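Local structure of 4'-phospho-dehydrooxetanocin synthase (Bacillus megaterium, 5UL3) at residues A[641-646]-A[691-696]; A[488-493]-A[636-641]; A[86-91]-A[103-108]; A[63-66]-A[70-73]. The protein catalyses the oxidative ring contraction of dAMP to an oxetane aldehyde in oxetanocin A biosynthesis, using cobalamin, a [4Fe-4S] cluster and S-adenosylmethionine. One frame throughout, in Å; residues are numbered along the deposited sequence.

Contact 1. Residues A[641-646]-A[691-696]; sequences LKYLVY and TNWQLI
Tyr643 of helix 620-648 lays its phenol ring on the indole of Trp693, which reaches across from helix 683-709. The tyrosine makes its first contact at CB, which sits over the face of the tryptophan six-membered ring, 3.9 Å from its centroid, a CH-pi contact. From there the side chain continues with CG anti to the backbone N (chi1 -177°), which swings the ring out toward the indole. CG lies 3.3 Å from CE3 of Trp693; CD2 is equally near that carbon, while CD1 turns to Trp693 CZ3 at 3.5 Å. Beyond this the two rings diverge: Tyr643 CE2 is already 3.8 Å from Trp693 CE3. The result is an offset stack with centroids 4.6 Å apart and planes inclined by 30°. At the tip, Tyr643 OH has passed the indole and lies 3.2 Å from OD1 of Asn692.

Tryptophan suits its place because both faces and its N-H are used. Ile696, one turn on in the same helix, puts CD1 over the face opposite to Tyr643, and NE1 is hydrogen-bonded to the carbonyl oxygen of Ile636, which satisfies the single polar atom of a buried ring. Tyrosine, in turn, offers a flat apolar face for the stack and a hydroxyl at the far end, where the partly exposed Asn692 supplies a polar neighbour. The stack joins two long helices, 620-648 and 683-709, consistent with the C-terminal helix bundle of this enzyme.

Contact 2. Residues A[488-493]-A[636-641]; sequences ENLDFL and ISHFLL. With EDO (1,2-ethanediol), chain H.
Leu490 and His638 mark the nearest backbone approach, with CA atoms 8.1 Å apart, where helices 488-493 and 636-641 run roughly antiparallel at 149° with axes 11.0 Å apart. That spacing is bridged by side chains. Leu490 extends CD2 to within 3.5 Å of His638 CE1, and the same methyl lies 4.2 Å from Leu641 CG, one turn further along. Leu493 offers CB, 3.8 Å from His638 CE1, so the apolar carbon of the ring is met by aliphatic carbons from two successive turns.

The contact joins helix 484-493, within the radical SAM core, to helix 620-648, probably part of the C-terminal bundle; the side chain of Leu493 is about 10 Å from that of Glu436, which binds S-adenosylmethionine.

With CG anti to its backbone N (chi1 171°), the His638 ring swings into the gap. Histidine suits the centre because CE1 can face the leucines while NE2 is hydrogen-bonded to Glu494 and the ring stacks with that of Tyr534. Separately, ND1 shares a hydrogen bond in the ring plane with O1 of a 1,2-ethanediol, 2.7 Å away at 167°, in which either atom could be the donor. This additive, probably from the crystallisation liquor, also touches Leu493, its O1 lying 3.3 Å from Leu493 CD1.

Contact 3. Residues A[86-91]-A[103-108]; sequences MRWHPS and KCFLSC
Trp88, the last helical residue of 83-88, drives the far rim of its indole against Phe105 and Cys108. This is the tight part of the contact. CH2 of Trp88 lies 3.6 Å from CD1 of Phe105, and CZ3 of the indole is equally close to Phe105 CE1. The pair is T-shaped: the indole edge points at the phenylalanine face, with the six-membered rings 5.0 Å apart at their centroids and the planes at 77°. Tryptophan suits this position because its long ring, sent across with CG anti to the backbone N (chi1 157°), can span from a helix end to a strand whose backbone stays far off; even the nearest CA atoms, those of Trp88 and Cys108, are 9.7 Å apart. Cys108 closes in at the indole edge, its SG 3.5 Å from Trp88 CZ2, a sulfur-aromatic contact near the ring plane, apt for a small polarisable side chain.

Phe105 belongs to strand 102-106, an outer strand of the four-stranded antiparallel sheet near the N-terminus, so the contact packs the short helix 83-88 against the sheet. Lys103 lays CG over the phenylalanine face opposite to Trp88, and Leu111 touches both aromatic side chains.

The loose side begins at His89, where the chain leaves the helix. His89 lays CB over a face of the indole, but its imidazole turns to its own loop, accepting at ND1 a 3.2 Å hydrogen bond from Ser91 N, the donor tilted from the ring plane. Pro90 and Ser91 are exposed; they and His89 touch a neighbouring molecule in the crystal, as does Trp88 itself.

Contact 4. Residues A[63-66]-A[70-73]; sequences VIED and IHVF
Val63 and His71 are joined by a pair of backbone hydrogen bonds, one from each N to the other's O, both 2.8 Å. They form an antiparallel hydrogen-bonded pair; Ile64 and Ile70 follow as a non-hydrogen-bonded pair, their CA atoms 4.6 Å apart.

The polar side-chain interaction lies on the Val63 and His71 face. Glu65 sends its extended chain back along the hairpin, and NE2 of His71 donates to Glu65 OE2 over 2.7 Å. The bond is nearly straight, 175° at the hydrogen, lies in the imidazole plane and meets the oxygen on its anti side, a little out of the carboxylate plane, with carboxylate and ring planes only 13° apart. His71 CG is anti to the carbonyl carbon (chi1 -55°), which stands the ring up from the sheet on the face shared with Val63, where NE2 reaches the glutamate. Histidine fits this buried place because each nitrogen finds a partner: ND1 is hydrogen-bonded to Tyr102 OH.

These strands, 60-64 and 69-73, form a beta hairpin in the middle of the four-stranded antiparallel sheet. A classic beta bulge interrupts it where Glu65 and Asp66 both face Lys69, and the chain turns a corner at Glu65.

Apolar contacts occupy both faces. On the face of Val63 and His71, Val63 CG2 sits 3.7 Å from Phe73 CE1, near the plane of the phenyl ring and at its edge. On the other face, Ile64 CG1 and Ile70 CG1 lie 4.4 Å apart, and both isoleucines also pack on Leu115 of helix 109-115; beta-branched residues are well suited to such extended backbone.

How the contacts relate
The four contacts form two pairs on opposite sides of the chain's centre, contacts 2 and 3 lying about 69 Å apart between centres. Contacts 1 and 2 are buried, share Leu641 and use successive parts of helix 620-648; one stacks aromatic rings, the other sets leucines against a histidine nearer the S-adenosylmethionine site. Contacts 3 and 4 meet in one sheet: strands 69-73 and 102-106 are neighbours, with Phe105 N 2.8 Å from Ile70 O. Contact 4 is buried and depends on backbone bonds plus a histidine-carboxylate bond, whereas contact 3 lies partly at the surface and is made across its segments by an edge-to-face ring pair and a sulfur-aromatic contact, without hydrogen bonds between them.

Contact 1. Residues A[641-646]-A[691-696]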
# COMPACT_ATOMS: atom_id res chain seq x y z
N LEU A 641 24.46 -14.90 -8.41
CA LEU A 641 24.02 -16.02 -7.59
C LEU A 641 24.23 -17.35 -8.30
O LEU A 641 24.62 -18.35 -7.67
CB LEU A 641 22.56 -15.86 -7.18
CG LEU A 641 22.07 -16.95 -6.24
CD1 LEU A 641 23.04 -17.09 -5.07
CD2 LEU A 641 20.66 -16.61 -5.74
N LYS A 642 23.98 -17.40 -9.61
CA LYS A 642 24.24 -18.63 -10.35
C LYS A 642 25.72 -18.98 -10.29
O LYS A 642 26.09 -20.16 -10.13
CB LYS A 642 23.77 -18.49 -11.80
CG LYS A 642 23.72 -19.80 -12.55
CD LYS A 642 23.15 -19.61 -13.95
CE LYS A 642 22.59 -20.92 -14.52
NZ LYS A 642 21.32 -21.43 -13.88
N TYR A 643 26.58 -17.97 -10.34
CA TYR A 643 28.02 -18.17 -10.24
C TYR A 643 28.43 -18.65 -8.85
O TYR A 643 29.27 -19.55 -8.72
CB TYR A 643 28.72 -16.87 -10.60
CG TYR A 643 30.23 -16.91 -10.63
CD1 TYR A 643 30.91 -17.63 -11.60
CD2 TYR A 643 30.98 -16.18 -9.72
CE1 TYR A 643 32.30 -17.65 -11.64
CE2 TYR A 643 32.37 -16.19 -9.75
CZ TYR A 643 33.02 -16.93 -10.71
OH TYR A 643 34.40 -16.93 -10.73
N LEU A 644 27.85 -18.06 -7.79
CA LEU A 644 28.16 -18.51 -6.44
C LEU A 644 27.72 -19.96 -6.22
O LEU A 644 28.46 -20.76 -5.64
CB LEU A 644 27.50 -17.59 -5.41
CG LEU A 644 28.05 -16.16 -5.30
CD1 LEU A 644 27.15 -15.29 -4.42
CD2 LEU A 644 29.45 -16.19 -4.75
N VAL A 645 26.52 -20.32 -6.69
CA VAL A 645 26.02 -21.69 -6.52
C VAL A 645 26.86 -22.65 -7.36
O VAL A 645 27.13 -23.79 -6.95
CB VAL A 645 24.53 -21.77 -6.89
CG1 VAL A 645 24.03 -23.23 -6.92
CG2 VAL A 645 23.70 -20.96 -5.89
N TYR A 646 27.29 -22.22 -8.55
CA TYR A 646 28.15 -23.05 -9.38
C TYR A 646 29.46 -23.37 -8.67
O TYR A 646 29.95 -24.50 -8.74
CB TYR A 646 28.44 -22.36 -10.71
CG TYR A 646 29.29 -23.21 -11.62
CD1 TYR A 646 28.71 -24.21 -12.40
CD2 TYR A 646 30.67 -23.04 -11.69
CE1 TYR A 646 29.48 -25.00 -13.23
CE2 TYR A 646 31.44 -23.83 -12.53
CZ TYR A 646 30.84 -24.81 -13.29
OH TYR A 646 31.61 -25.60 -14.11
N THR A 691 34.19 -11.16 -5.25
CA THR A 691 35.18 -10.21 -5.75
C THR A 691 35.49 -10.47 -7.22
O THR A 691 35.66 -9.53 -8.01
CB THR A 691 36.47 -10.28 -4.91
OG1 THR A 691 36.21 -9.81 -3.58
CG2 THR A 691 37.56 -9.43 -5.54
N ASN A 692 35.55 -11.74 -7.60
CA ASN A 692 35.84 -12.10 -8.98
C ASN A 692 34.69 -11.69 -9.89
O ASN A 692 34.90 -11.12 -10.96
CB ASN A 692 36.10 -13.60 -9.09
CG ASN A 692 37.07 -13.94 -10.20
OD1 ASN A 692 36.79 -14.77 -11.06
ND2 ASN A 692 38.22 -13.27 -10.19
N TRP A 693 33.45 -11.98 -9.47
CA TRP A 693 32.30 -11.60 -10.27
C TRP A 693 32.17 -10.09 -10.37
O TRP A 693 31.69 -9.57 -11.39
CB TRP A 693 31.03 -12.20 -9.66
CG TRP A 693 29.89 -12.18 -10.59
CD1 TRP A 693 28.81 -11.32 -10.56
CD2 TRP A 693 29.69 -13.04 -11.71
NE1 TRP A 693 27.96 -11.61 -11.60
CE2 TRP A 693 28.47 -12.66 -12.31
CE3 TRP A 693 30.42 -14.09 -12.26
CZ2 TRP A 693 27.97 -13.30 -13.44
CZ3 TRP A 693 29.93 -14.73 -13.38
CH2 TRP A 693 28.71 -14.34 -13.96
N GLN A 694 32.58 -9.36 -9.34
CA GLN A 694 32.50 -7.91 -9.34
C GLN A 694 33.29 -7.29 -10.49
O GLN A 694 32.98 -6.17 -10.90
CB GLN A 694 32.98 -7.36 -8.00
CG GLN A 694 32.90 -5.84 -7.87
CD GLN A 694 33.33 -5.33 -6.51
OE1 GLN A 694 34.46 -5.56 -6.08
NE2 GLN A 694 32.42 -4.64 -5.82
N LEU A 695 34.29 -8.00 -11.02
CA LEU A 695 34.99 -7.51 -12.21
C LEU A 695 34.05 -7.34 -13.39
O LEU A 695 34.33 -6.53 -14.29
CB LEU A 695 36.13 -8.47 -12.56
CG LEU A 695 37.22 -8.60 -11.50
CD1 LEU A 695 38.16 -9.75 -11.88
CD2 LEU A 695 38.00 -7.29 -11.38
N ILE A 696 32.95 -8.08 -13.43
CA ILE A 696 31.98 -7.88 -14.51
C ILE A 696 31.20 -6.60 -14.28
O ILE A 696 30.92 -5.85 -15.22
CB ILE A 696 31.04 -9.09 -14.65
CG1 ILE A 696 31.86 -10.38 -14.78
CG2 ILE A 696 30.15 -8.91 -15.86
CD1 ILE A 696 31.01 -11.60 -14.67

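Contact 2. Residues A[488-493]-A[636-641]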
# COMPACT_ATOMS: atom_id res chain seq x y z
N GLU A 488 16.57 -24.48 -8.32
CA GLU A 488 15.22 -24.47 -8.88
C GLU A 488 14.74 -23.04 -9.13
O GLU A 488 14.12 -22.75 -10.15
CB GLU A 488 14.25 -25.20 -7.94
CG GLU A 488 14.51 -26.70 -7.81
CD GLU A 488 13.99 -27.28 -6.49
OE1 GLU A 488 13.14 -26.63 -5.84
OE2 GLU A 488 14.44 -28.38 -6.09
N ASN A 489 15.03 -22.14 -8.19
CA ASN A 489 14.66 -20.74 -8.36
C ASN A 489 15.34 -20.12 -9.58
O ASN A 489 14.71 -19.43 -10.38
CB ASN A 489 15.01 -19.96 -7.11
CG ASN A 489 13.95 -20.07 -6.04
OD1 ASN A 489 12.85 -20.56 -6.31
ND2 ASN A 489 14.26 -19.62 -4.84
N LEU A 490 16.66 -20.32 -9.69
CA LEU A 490 17.41 -19.75 -10.80
C LEU A 490 16.89 -20.26 -12.13
O LEU A 490 16.75 -19.48 -13.09
CB LEU A 490 18.89 -20.08 -10.63
CG LEU A 490 19.63 -19.45 -9.45
CD1 LEU A 490 20.98 -20.13 -9.25
CD2 LEU A 490 19.81 -17.94 -9.68
N ASP A 491 16.62 -21.57 -12.23
CA ASP A 491 16.02 -22.14 -13.43
C ASP A 491 14.70 -21.46 -13.77
O ASP A 491 14.47 -21.05 -14.91
CB ASP A 491 15.79 -23.65 -13.24
CG ASP A 491 17.07 -24.46 -13.31
OD1 ASP A 491 18.12 -23.89 -13.69
OD2 ASP A 491 17.01 -25.66 -12.98
N PHE A 492 13.80 -21.35 -12.78
CA PHE A 492 12.53 -20.65 -12.97
C PHE A 492 12.75 -19.23 -13.51
O PHE A 492 12.10 -18.82 -14.48
CB PHE A 492 11.77 -20.59 -11.64
CG PHE A 492 10.52 -19.73 -11.67
CD1 PHE A 492 9.30 -20.26 -12.06
CD2 PHE A 492 10.57 -18.41 -11.28
CE1 PHE A 492 8.14 -19.48 -12.06
CE2 PHE A 492 9.42 -17.62 -11.29
CZ PHE A 492 8.20 -18.17 -11.68
N LEU A 493 13.64 -18.47 -12.86
CA LEU A 493 13.87 -17.08 -13.21
C LEU A 493 14.49 -16.90 -14.59
O LEU A 493 14.34 -15.84 -15.20
CB LEU A 493 14.76 -16.42 -12.16
CG LEU A 493 14.08 -16.28 -10.80
CD1 LEU A 493 15.13 -16.03 -9.77
CD2 LEU A 493 13.08 -15.11 -10.82
N ILE A 636 23.70 -8.97 -14.40
CA ILE A 636 24.91 -9.32 -13.65
C ILE A 636 24.55 -9.78 -12.25
O ILE A 636 25.16 -10.72 -11.71
CB ILE A 636 25.89 -8.13 -13.61
CG1 ILE A 636 26.36 -7.76 -15.02
CG2 ILE A 636 27.08 -8.45 -12.72
CD1 ILE A 636 27.13 -6.41 -15.05
N SER A 637 23.56 -9.14 -11.63
CA SER A 637 23.13 -9.53 -10.28
C SER A 637 22.49 -10.91 -10.27
O SER A 637 22.68 -11.68 -9.33
CB SER A 637 22.17 -8.49 -9.71
OG SER A 637 22.82 -7.24 -9.55
N HIS A 638 21.69 -11.24 -11.30
CA HIS A 638 21.12 -12.58 -11.35
C HIS A 638 22.21 -13.63 -11.47
O HIS A 638 22.21 -14.64 -10.75
CB HIS A 638 20.15 -12.72 -12.52
CG HIS A 638 19.71 -14.14 -12.73
ND1 HIS A 638 18.70 -14.71 -12.00
CD2 HIS A 638 20.20 -15.11 -13.53
CE1 HIS A 638 18.56 -15.98 -12.36
NE2 HIS A 638 19.47 -16.25 -13.29
N PHE A 639 23.14 -13.43 -12.40
CA PHE A 639 24.11 -14.49 -12.63
C PHE A 639 25.21 -14.51 -11.59
O PHE A 639 25.95 -15.50 -11.52
CB PHE A 639 24.65 -14.38 -14.05
CG PHE A 639 23.67 -14.84 -15.08
CD1 PHE A 639 23.33 -16.18 -15.17
CD2 PHE A 639 23.05 -13.93 -15.92
CE1 PHE A 639 22.39 -16.62 -16.11
CE2 PHE A 639 22.11 -14.36 -16.85
CZ PHE A 639 21.78 -15.69 -16.95
N LEU A 640 25.31 -13.47 -10.76
CA LEU A 640 26.14 -13.56 -9.56
C LEU A 640 25.75 -14.77 -8.72
O LEU A 640 26.60 -15.58 -8.33
CB LEU A 640 26.02 -12.30 -8.73
CG LEU A 640 26.50 -12.48 -7.29
CD1 LEU A 640 28.06 -12.59 -7.21
CD2 LEU A 640 25.98 -11.38 -6.39
N LEU A 641 24.46 -14.90 -8.41
CA LEU A 641 24.02 -16.02 -7.59
C LEU A 641 24.23 -17.35 -8.30
O LEU A 641 24.62 -18.35 -7.67
CB LEU A 641 22.56 -15.86 -7.18
CG LEU A 641 22.07 -16.95 -6.24
CD1 LEU A 641 23.04 -17.09 -5.07
CD2 LEU A 641 20.66 -16.61 -5.74
C1 EDO H . 17.29 -13.35 -9.03
O1 EDO H . 17.02 -13.38 -10.44
C2 EDO H . 16.00 -12.92 -8.33
O2 EDO H . 16.21 -12.98 -6.92

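Contact 3. Residues A[86-91]-A[103-108]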
# COMPACT_ATOMS: atom_id res chain seq x y z
N MET A 86 -31.35 11.27 12.63
CA MET A 86 -31.95 10.00 13.00
C MET A 86 -31.57 9.59 14.42
O MET A 86 -32.39 9.03 15.15
CB MET A 86 -31.54 8.91 12.00
CG MET A 86 -32.31 7.62 12.18
SD MET A 86 -31.83 6.43 10.91
CE MET A 86 -32.36 7.30 9.43
N ARG A 87 -30.33 9.86 14.84
CA ARG A 87 -29.95 9.59 16.23
C ARG A 87 -30.73 10.49 17.19
O ARG A 87 -31.10 10.05 18.28
CB ARG A 87 -28.45 9.79 16.42
CG ARG A 87 -27.61 8.76 15.71
CD ARG A 87 -26.12 8.86 16.11
NE ARG A 87 -25.50 10.14 15.74
CZ ARG A 87 -24.86 10.37 14.60
NH1 ARG A 87 -24.76 9.42 13.67
NH2 ARG A 87 -24.31 11.55 14.38
N TRP A 88 -30.95 11.74 16.80
CA TRP A 88 -31.67 12.68 17.65
C TRP A 88 -33.16 12.33 17.77
O TRP A 88 -33.74 12.41 18.86
CB TRP A 88 -31.48 14.10 17.11
CG TRP A 88 -32.55 15.07 17.54
CD1 TRP A 88 -32.73 15.62 18.78
CD2 TRP A 88 -33.58 15.61 16.71
NE1 TRP A 88 -33.82 16.46 18.77
CE2 TRP A 88 -34.36 16.47 17.51
CE3 TRP A 88 -33.92 15.45 15.36
CZ2 TRP A 88 -35.45 17.17 17.00
CZ3 TRP A 88 -35.01 16.13 14.87
CH2 TRP A 88 -35.77 16.98 15.69
N HIS A 89 -33.78 11.91 16.67
CA HIS A 89 -35.22 11.64 16.65
C HIS A 89 -35.50 10.61 15.55
O HIS A 89 -35.66 10.97 14.38
CB HIS A 89 -36.00 12.93 16.40
CG HIS A 89 -37.49 12.82 16.63
ND1 HIS A 89 -38.20 11.65 16.47
CD2 HIS A 89 -38.39 13.76 17.00
CE1 HIS A 89 -39.48 11.87 16.74
NE2 HIS A 89 -39.62 13.15 17.06
N PRO A 90 -35.59 9.33 15.91
CA PRO A 90 -35.75 8.29 14.87
C PRO A 90 -37.04 8.39 14.08
O PRO A 90 -37.16 7.74 13.03
CB PRO A 90 -35.70 6.98 15.68
CG PRO A 90 -34.98 7.35 16.93
CD PRO A 90 -35.35 8.76 17.24
N SER A 91 -38.03 9.16 14.53
CA SER A 91 -39.27 9.32 13.78
C SER A 91 -39.57 10.77 13.47
O SER A 91 -40.73 11.18 13.47
CB SER A 91 -40.46 8.72 14.53
OG SER A 91 -40.33 7.32 14.71
N LYS A 103 -35.14 21.64 6.01
CA LYS A 103 -36.08 21.55 7.12
C LYS A 103 -35.65 22.53 8.19
O LYS A 103 -34.45 22.67 8.47
CB LYS A 103 -36.16 20.12 7.68
CG LYS A 103 -37.00 19.98 8.96
CD LYS A 103 -38.37 19.42 8.68
CE LYS A 103 -39.21 19.36 9.95
NZ LYS A 103 -40.65 19.18 9.62
N CYS A 104 -36.61 23.25 8.76
CA CYS A 104 -36.36 24.09 9.92
C CYS A 104 -36.93 23.40 11.15
O CYS A 104 -38.12 23.05 11.17
CB CYS A 104 -36.97 25.48 9.73
SG CYS A 104 -36.47 26.61 11.02
N PHE A 105 -36.09 23.18 12.16
CA PHE A 105 -36.49 22.52 13.39
C PHE A 105 -36.71 23.57 14.47
O PHE A 105 -35.80 24.34 14.78
CB PHE A 105 -35.44 21.50 13.84
CG PHE A 105 -35.41 20.28 12.98
CD1 PHE A 105 -36.42 19.33 13.08
CD2 PHE A 105 -34.40 20.08 12.06
CE1 PHE A 105 -36.42 18.21 12.29
CE2 PHE A 105 -34.40 18.96 11.25
CZ PHE A 105 -35.40 18.02 11.37
N LEU A 106 -37.92 23.61 15.03
CA LEU A 106 -38.35 24.66 15.94
C LEU A 106 -38.48 24.11 17.35
O LEU A 106 -39.10 23.06 17.56
CB LEU A 106 -39.68 25.26 15.47
CG LEU A 106 -39.66 25.80 14.05
CD1 LEU A 106 -41.07 26.06 13.55
CD2 LEU A 106 -38.83 27.06 14.01
N SER A 107 -37.89 24.82 18.32
CA SER A 107 -37.96 24.45 19.73
C SER A 107 -37.51 23.01 19.97
O SER A 107 -38.11 22.26 20.75
CB SER A 107 -39.36 24.69 20.29
OG SER A 107 -39.69 26.06 20.09
N CYS A 108 -36.42 22.62 19.30
CA CYS A 108 -35.84 21.28 19.43
C CYS A 108 -34.55 21.43 20.24
O CYS A 108 -33.45 21.42 19.70
CB CYS A 108 -35.60 20.66 18.07
SG CYS A 108 -37.13 20.28 17.17

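Contact 4. Residues A[63-66]-A[70-73]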
# COMPACT_ATOMS: atom_id res chain seq x y z
N VAL A 63 -27.68 25.71 9.81
CA VAL A 63 -27.66 27.13 10.14
C VAL A 63 -28.42 27.27 11.45
O VAL A 63 -29.63 27.04 11.50
CB VAL A 63 -28.28 27.99 9.04
CG1 VAL A 63 -28.03 29.47 9.34
CG2 VAL A 63 -27.71 27.60 7.69
N ILE A 64 -27.70 27.58 12.53
CA ILE A 64 -28.30 27.70 13.85
C ILE A 64 -28.67 29.17 14.05
O ILE A 64 -27.80 30.01 14.31
CB ILE A 64 -27.36 27.21 14.95
CG1 ILE A 64 -27.01 25.73 14.73
CG2 ILE A 64 -27.99 27.42 16.31
CD1 ILE A 64 -26.06 25.17 15.77
N GLU A 65 -29.96 29.49 13.91
CA GLU A 65 -30.43 30.84 14.21
C GLU A 65 -30.29 31.11 15.70
O GLU A 65 -29.53 32.00 16.10
CB GLU A 65 -31.88 31.04 13.78
CG GLU A 65 -32.04 31.51 12.35
CD GLU A 65 -33.41 32.11 12.09
OE1 GLU A 65 -33.82 33.00 12.87
OE2 GLU A 65 -34.08 31.68 11.13
N ASP A 66 -30.94 30.29 16.52
CA ASP A 66 -30.47 29.96 17.86
C ASP A 66 -30.81 28.48 18.12
O ASP A 66 -31.16 27.74 17.19
CB ASP A 66 -31.05 30.92 18.91
CG ASP A 66 -32.55 30.73 19.16
OD1 ASP A 66 -33.22 30.00 18.40
OD2 ASP A 66 -33.05 31.33 20.13
N ILE A 70 -33.31 25.89 14.01
CA ILE A 70 -32.16 25.28 13.34
C ILE A 70 -32.58 24.90 11.92
O ILE A 70 -33.48 24.07 11.74
CB ILE A 70 -31.64 24.05 14.10
CG1 ILE A 70 -31.15 24.43 15.50
CG2 ILE A 70 -30.55 23.31 13.30
CD1 ILE A 70 -30.85 23.24 16.37
N HIS A 71 -31.93 25.49 10.92
CA HIS A 71 -32.17 25.14 9.52
C HIS A 71 -31.18 24.07 9.08
O HIS A 71 -30.01 24.13 9.45
CB HIS A 71 -32.00 26.35 8.61
CG HIS A 71 -32.84 27.53 8.99
ND1 HIS A 71 -34.09 27.75 8.45
CD2 HIS A 71 -32.60 28.55 9.84
CE1 HIS A 71 -34.59 28.86 8.97
NE2 HIS A 71 -33.71 29.36 9.82
N VAL A 72 -31.65 23.13 8.27
CA VAL A 72 -30.80 22.05 7.77
C VAL A 72 -30.95 21.97 6.26
O VAL A 72 -32.07 21.81 5.75
CB VAL A 72 -31.15 20.70 8.42
CG1 VAL A 72 -30.08 19.65 8.07
CG2 VAL A 72 -31.27 20.85 9.94
N PHE A 73 -29.83 22.06 5.54
CA PHE A 73 -29.77 21.99 4.09
C PHE A 73 -28.99 20.75 3.66
O PHE A 73 -27.85 20.56 4.09
CB PHE A 73 -29.07 23.22 3.50
CG PHE A 73 -29.78 24.52 3.77
CD1 PHE A 73 -29.50 25.26 4.91
CD2 PHE A 73 -30.71 25.02 2.87
CE1 PHE A 73 -30.16 26.47 5.16
CE2 PHE A 73 -31.37 26.22 3.11
CZ PHE A 73 -31.09 26.94 4.25